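Local structure of thioesterase (Streptomyces sp. WAC02707, 6VAP) at residues Lys191-Asp204 against His218-His232. The protein probably hydrolyses acyl groups stalled on the carrier proteins of the borrelidin polyketide synthase, acting as an editing type II thioesterase. Residues are numbered along the deposited sequence; the frame is centred on the assembly and turned at random.
Sequences KLRCPIHALTGDDD and HTDGPFTLDTFAGGH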
loop_
_atom_site.group_PDB
_atom_site.type_symbol
_atom_site.label_atom_id
_atom_site.label_comp_id
_atom_site.label_asym_id
_atom_site.label_seq_id
_atom_site.Cartn_x
_atom_site.Cartn_y
_atom_site.Cartn_z
ATOM N N LYS A 191 -12.188 -9.353 -12.284
ATOM C CA LYS A 191 -11.691 -7.984 -12.278
ATOM C C LYS A 191 -12.312 -7.182 -11.135
ATOM O O LYS A 191 -13.412 -7.471 -10.672
ATOM C CB LYS A 191 -12.011 -7.282 -13.605
ATOM C CG LYS A 191 -11.060 -7.655 -14.752
ATOM C CD LYS A 191 -11.332 -6.745 -15.962
ATOM C CE LYS A 191 -10.521 -7.164 -17.155
ATOM N NZ LYS A 191 -10.791 -6.288 -18.340
ATOM N N LEU A 192 -11.622 -6.129 -10.705
ATOM C CA LEU A 192 -12.248 -5.203 -9.766
ATOM C C LEU A 192 -13.320 -4.358 -10.476
ATOM O O LEU A 192 -13.396 -4.287 -11.701
ATOM C CB LEU A 192 -11.181 -4.320 -9.109
ATOM C CG LEU A 192 -10.133 -5.055 -8.268
ATOM C CD1 LEU A 192 -8.985 -4.110 -7.912
ATOM C CD2 LEU A 192 -10.712 -5.653 -6.996
ATOM N N ARG A 193 -14.194 -3.683 -9.766
ATOM C CA ARG A 193 -15.111 -2.676 -10.338
ATOM C C ARG A 193 -14.798 -1.295 -9.764
ATOM O O ARG A 193 -15.224 -0.321 -10.323
ATOM C CB ARG A 193 -16.563 -3.053 -10.050
ATOM C CG ARG A 193 -16.964 -4.403 -10.621
ATOM C CD ARG A 193 -18.305 -4.876 -10.103
ATOM N NE ARG A 193 -18.132 -6.121 -9.376
ATOM C CZ ARG A 193 -17.848 -6.186 -8.087
ATOM N NH1 ARG A 193 -17.799 -5.072 -7.377
ATOM N NH2 ARG A 193 -17.660 -7.356 -7.515
ATOM N N CYS A 194 -14.072 -1.217 -8.672
ATOM C CA CYS A 194 -13.773 0.071 -8.042
ATOM C C CYS A 194 -12.796 0.811 -8.919
ATOM O O CYS A 194 -11.985 0.223 -9.525
ATOM C CB CYS A 194 -13.019 -0.042 -6.734
ATOM S SG CYS A 194 -11.411 -0.822 -6.947
ATOM N N PRO A 195 -12.737 2.300 -9.079
ATOM C CA PRO A 195 -11.706 3.086 -9.767
ATOM C C PRO A 195 -10.309 2.718 -9.292
ATOM O O PRO A 195 -10.071 2.419 -8.126
ATOM C CB PRO A 195 -12.055 4.531 -9.401
ATOM C CG PRO A 195 -13.518 4.496 -9.039
ATOM C CD PRO A 195 -13.741 3.151 -8.416
ATOM N N ILE A 196 -9.375 2.712 -10.219
ATOM C CA ILE A 196 -7.976 2.504 -9.908
ATOM C C ILE A 196 -7.214 3.724 -10.385
ATOM O O ILE A 196 -7.372 4.167 -11.527
ATOM C CB ILE A 196 -7.421 1.233 -10.566
ATOM C CG1 ILE A 196 -7.990 -0.013 -9.890
ATOM C CG2 ILE A 196 -5.842 1.214 -10.407
ATOM C CD1 ILE A 196 -7.489 -1.331 -10.446
ATOM N N HIS A 197 -6.438 4.313 -9.491
ATOM C CA HIS A 197 -5.605 5.460 -9.817
ATOM C C HIS A 197 -4.167 5.046 -9.559
ATOM O O HIS A 197 -3.788 4.763 -8.421
ATOM C CB HIS A 197 -5.966 6.713 -9.008
ATOM C CG HIS A 197 -5.331 7.971 -9.538
ATOM N ND1 HIS A 197 -5.877 9.222 -9.350
ATOM C CD2 HIS A 197 -4.195 8.171 -10.258
ATOM C CE1 HIS A 197 -5.112 10.133 -9.927
ATOM N NE2 HIS A 197 -4.079 9.524 -10.478
ATOM N N ALA A 198 -3.367 5.016 -10.605
ATOM C CA ALA A 198 -1.991 4.583 -10.503
ATOM C C ALA A 198 -1.095 5.810 -10.483
ATOM O O ALA A 198 -1.364 6.808 -11.161
ATOM C CB ALA A 198 -1.654 3.685 -11.676
ATOM N N LEU A 199 -0.022 5.730 -9.712
ATOM C CA LEU A 199 0.909 6.837 -9.536
ATOM C C LEU A 199 2.326 6.293 -9.651
ATOM O O LEU A 199 2.663 5.295 -9.003
ATOM C CB LEU A 199 0.710 7.518 -8.183
ATOM C CG LEU A 199 -0.738 7.780 -7.788
ATOM C CD1 LEU A 199 -0.780 8.157 -6.337
ATOM C CD2 LEU A 199 -1.385 8.875 -8.630
ATOM N N THR A 200 3.145 6.919 -10.495
ATOM C CA THR A 200 4.461 6.367 -10.775
ATOM C C THR A 200 5.454 7.503 -10.996
ATOM O O THR A 200 5.079 8.624 -11.329
ATOM C CB THR A 200 4.383 5.397 -11.978
ATOM O OG1 THR A 200 5.602 4.643 -12.067
ATOM C CG2 THR A 200 4.126 6.164 -13.282
ATOM N N GLY A 201 6.725 7.206 -10.791
ATOM C CA GLY A 201 7.782 8.127 -11.122
ATOM C C GLY A 201 8.299 7.875 -12.525
ATOM O O GLY A 201 8.325 6.765 -12.997
ATOM N N ASP A 202 8.726 8.935 -13.196
ATOM C CA ASP A 202 9.173 8.834 -14.582
ATOM C C ASP A 202 10.591 8.290 -14.709
ATOM O O ASP A 202 11.060 8.067 -15.836
ATOM C CB ASP A 202 9.070 10.198 -15.281
ATOM C CG ASP A 202 9.991 11.251 -14.677
ATOM O OD1 ASP A 202 10.655 10.993 -13.656
ATOM O OD2 ASP A 202 10.013 12.370 -15.214
ATOM N N ASP A 203 11.281 8.069 -13.592
ATOM C CA ASP A 203 12.663 7.589 -13.596
ATOM C C ASP A 203 12.834 6.446 -12.610
ATOM O O ASP A 203 13.702 6.437 -11.744
ATOM C CB ASP A 203 13.644 8.713 -13.261
ATOM C CG ASP A 203 15.114 8.362 -13.658
ATOM O OD1 ASP A 203 15.329 7.371 -14.375
ATOM O OD2 ASP A 203 16.051 9.056 -13.240
ATOM N N ASP A 204 11.959 5.477 -12.714
ATOM C CA ASP A 204 11.879 4.364 -11.784
ATOM C C ASP A 204 12.245 3.085 -12.508
ATOM O O ASP A 204 11.429 2.556 -13.272
ATOM C CB ASP A 204 10.467 4.257 -11.204
ATOM C CG ASP A 204 10.358 3.178 -10.132
ATOM O OD1 ASP A 204 11.334 2.421 -9.953
ATOM O OD2 ASP A 204 9.286 3.096 -9.494
ATOM N N HIS A 218 -7.108 -4.430 -14.618
ATOM C CA HIS A 218 -7.553 -5.121 -13.419
ATOM C C HIS A 218 -8.821 -4.544 -12.807
ATOM O O HIS A 218 -9.247 -4.995 -11.736
ATOM C CB HIS A 218 -6.443 -5.112 -12.382
ATOM C CG HIS A 218 -5.256 -5.941 -12.764
ATOM N ND1 HIS A 218 -5.133 -7.263 -12.408
ATOM C CD2 HIS A 218 -4.159 -5.662 -13.507
ATOM C CE1 HIS A 218 -3.997 -7.747 -12.867
ATOM N NE2 HIS A 218 -3.396 -6.804 -13.563
ATOM N N THR A 219 -9.462 -3.604 -13.478
ATOM C CA THR A 219 -10.733 -3.085 -13.016
ATOM C C THR A 219 -11.579 -2.746 -14.230
ATOM O O THR A 219 -11.049 -2.298 -15.253
ATOM C CB THR A 219 -10.568 -1.834 -12.146
ATOM O OG1 THR A 219 -11.863 -1.435 -11.659
ATOM C CG2 THR A 219 -10.028 -0.671 -12.963
ATOM N N ASP A 220 -12.893 -2.960 -14.107
ATOM C CA ASP A 220 -13.873 -2.478 -15.075
ATOM C C ASP A 220 -14.310 -1.038 -14.812
ATOM O O ASP A 220 -15.002 -0.444 -15.642
ATOM C CB ASP A 220 -15.099 -3.393 -15.073
ATOM C CG ASP A 220 -14.853 -4.692 -15.814
ATOM O OD1 ASP A 220 -14.386 -4.636 -16.977
ATOM O OD2 ASP A 220 -15.129 -5.774 -15.240
ATOM N N GLY A 221 -13.936 -0.469 -13.678
ATOM C CA GLY A 221 -14.204 0.914 -13.378
ATOM C C GLY A 221 -13.202 1.844 -14.042
ATOM O O GLY A 221 -12.354 1.438 -14.844
ATOM N N PRO A 222 -13.304 3.129 -13.741
ATOM C CA PRO A 222 -12.432 4.109 -14.401
ATOM C C PRO A 222 -10.988 3.963 -13.949
ATOM O O PRO A 222 -10.704 3.573 -12.813
ATOM C CB PRO A 222 -13.013 5.461 -13.974
ATOM C CG PRO A 222 -13.767 5.183 -12.704
ATOM C CD PRO A 222 -14.232 3.731 -12.772
ATOM N N PHE A 223 -10.069 4.271 -14.866
ATOM C CA PHE A 223 -8.641 4.185 -14.604
ATOM C C PHE A 223 -7.954 5.509 -14.922
ATOM O O PHE A 223 -8.239 6.166 -15.927
ATOM C CB PHE A 223 -7.992 3.075 -15.410
ATOM C CG PHE A 223 -6.491 3.016 -15.234
ATOM C CD1 PHE A 223 -5.953 2.472 -14.114
ATOM C CD2 PHE A 223 -5.643 3.540 -16.189
ATOM C CE1 PHE A 223 -4.531 2.441 -13.903
ATOM C CE2 PHE A 223 -4.252 3.523 -16.013
ATOM C CZ PHE A 223 -3.709 2.965 -14.890
ATOM N N THR A 224 -7.035 5.906 -14.061
ATOM C CA THR A 224 -6.254 7.112 -14.289
ATOM C C THR A 224 -4.823 6.807 -13.871
ATOM O O THR A 224 -4.587 6.071 -12.910
ATOM C CB THR A 224 -6.816 8.335 -13.521
ATOM O OG1 THR A 224 -6.938 8.028 -12.128
ATOM C CG2 THR A 224 -8.197 8.723 -14.058
ATOM N N LEU A 225 -3.874 7.331 -14.627
ATOM C CA LEU A 225 -2.463 7.161 -14.343
ATOM C C LEU A 225 -1.813 8.529 -14.323
ATOM O O LEU A 225 -1.950 9.295 -15.286
ATOM C CB LEU A 225 -1.790 6.301 -15.382
ATOM C CG LEU A 225 -0.267 6.203 -15.309
ATOM C CD1 LEU A 225 0.191 5.598 -14.002
ATOM C CD2 LEU A 225 0.266 5.388 -16.489
ATOM N N ASP A 226 -1.102 8.835 -13.233
ATOM C CA ASP A 226 -0.400 10.105 -13.076
ATOM C C ASP A 226 1.078 9.805 -12.898
ATOM O O ASP A 226 1.428 8.952 -12.076
ATOM C CB ASP A 226 -0.896 10.914 -11.863
ATOM C CG ASP A 226 -2.073 11.806 -12.196
ATOM O OD1 ASP A 226 -1.955 12.640 -13.134
ATOM O OD2 ASP A 226 -3.109 11.709 -11.511
ATOM N N THR A 227 1.926 10.485 -13.666
ATOM C CA THR A 227 3.370 10.315 -13.622
ATOM C C THR A 227 3.984 11.542 -12.968
ATOM O O THR A 227 3.559 12.678 -13.212
ATOM C CB THR A 227 3.938 10.116 -15.044
ATOM O OG1 THR A 227 3.208 9.037 -15.669
ATOM C CG2 THR A 227 5.377 9.837 -14.996
ATOM N N PHE A 228 5.022 11.307 -12.183
ATOM C CA PHE A 228 5.712 12.357 -11.451
ATOM C C PHE A 228 7.211 12.333 -11.744
ATOM O O PHE A 228 7.797 11.269 -12.011
ATOM C CB PHE A 228 5.485 12.192 -9.954
ATOM C CG PHE A 228 4.033 12.155 -9.565
ATOM C CD1 PHE A 228 3.296 10.994 -9.730
ATOM C CD2 PHE A 228 3.394 13.310 -9.038
ATOM C CE1 PHE A 228 1.913 10.979 -9.375
ATOM C CE2 PHE A 228 2.105 13.279 -8.647
ATOM C CZ PHE A 228 1.330 12.087 -8.833
ATOM N N ALA A 229 7.828 13.519 -11.717
ATOM C CA ALA A 229 9.277 13.609 -11.887
ATOM C C ALA A 229 9.945 12.988 -10.661
ATOM O O ALA A 229 9.926 13.562 -9.570
ATOM C CB ALA A 229 9.713 15.059 -12.107
ATOM N N GLY A 230 10.524 11.815 -10.829
ATOM C CA GLY A 230 11.282 11.174 -9.783
ATOM C C GLY A 230 11.278 9.668 -9.975
ATOM O O GLY A 230 10.788 9.132 -10.979
ATOM N N GLY A 231 11.847 8.999 -8.979
ATOM C CA GLY A 231 12.028 7.562 -8.999
ATOM C C GLY A 231 11.066 6.848 -8.087
ATOM O O GLY A 231 9.949 7.317 -7.902
ATOM N N HIS A 232 11.501 5.719 -7.527
ATOM C CA HIS A 232 10.613 4.819 -6.799
ATOM C C HIS A 232 9.967 5.496 -5.601
ATOM O O HIS A 232 8.861 5.124 -5.208
ATOM C CB HIS A 232 11.388 3.592 -6.318
ATOM C CG HIS A 232 10.512 2.438 -5.946
ATOM N ND1 HIS A 232 9.761 1.737 -6.869
ATOM C CD2 HIS A 232 10.274 1.860 -4.746
ATOM C CE1 HIS A 232 9.112 0.764 -6.254
ATOM N NE2 HIS A 232 9.400 0.822 -4.964
HETATM O O HOH W 1 -9.368 6.673 -11.499
#
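H197 and D226 reach across the last two parallel strands of the alpha/beta-hydrolase sheet, 196-201 and the edge strand 223-228, which belong to one beta-alpha-beta unit with helix 209-213 between them. With CG anti to the backbone N (chi1 -167°), the H197 ring swings across to D226 and donates its NE2-H to D226 OD2 at 2.6 Å. NE2 meets this oxygen on the anti side, tilted out of the carboxylate plane; the ring and carboxylate planes are 38° apart and the N-H...O angle is bent to 131°. T224 sits over one face of this imidazole, its OG1 3.0 Å from H197 CG; ND1 is hydrogen-bonded to NE2 of H249 in helix 239-250, so the ring is held at both nitrogens. On the other face of the sheet A198 CB packs against L225 CD1 at 3.5 Å and F223 CE1 at 3.8 Å, and I196 CG2 lies in plane at the edge of the F223 ring.

Past the strand ends, D202 OD1 accepts the backbone N-H of G230 at 2.9 Å from above its carboxylate plane. Beyond it come D204 and H232, consistent with the acid and base of a Ser-His-Asp triad: H232 NE2 is hydrogen-bonded to S98 OG, and H232 ND1 meets the syn side of D204 OD2 at 3.0 Å.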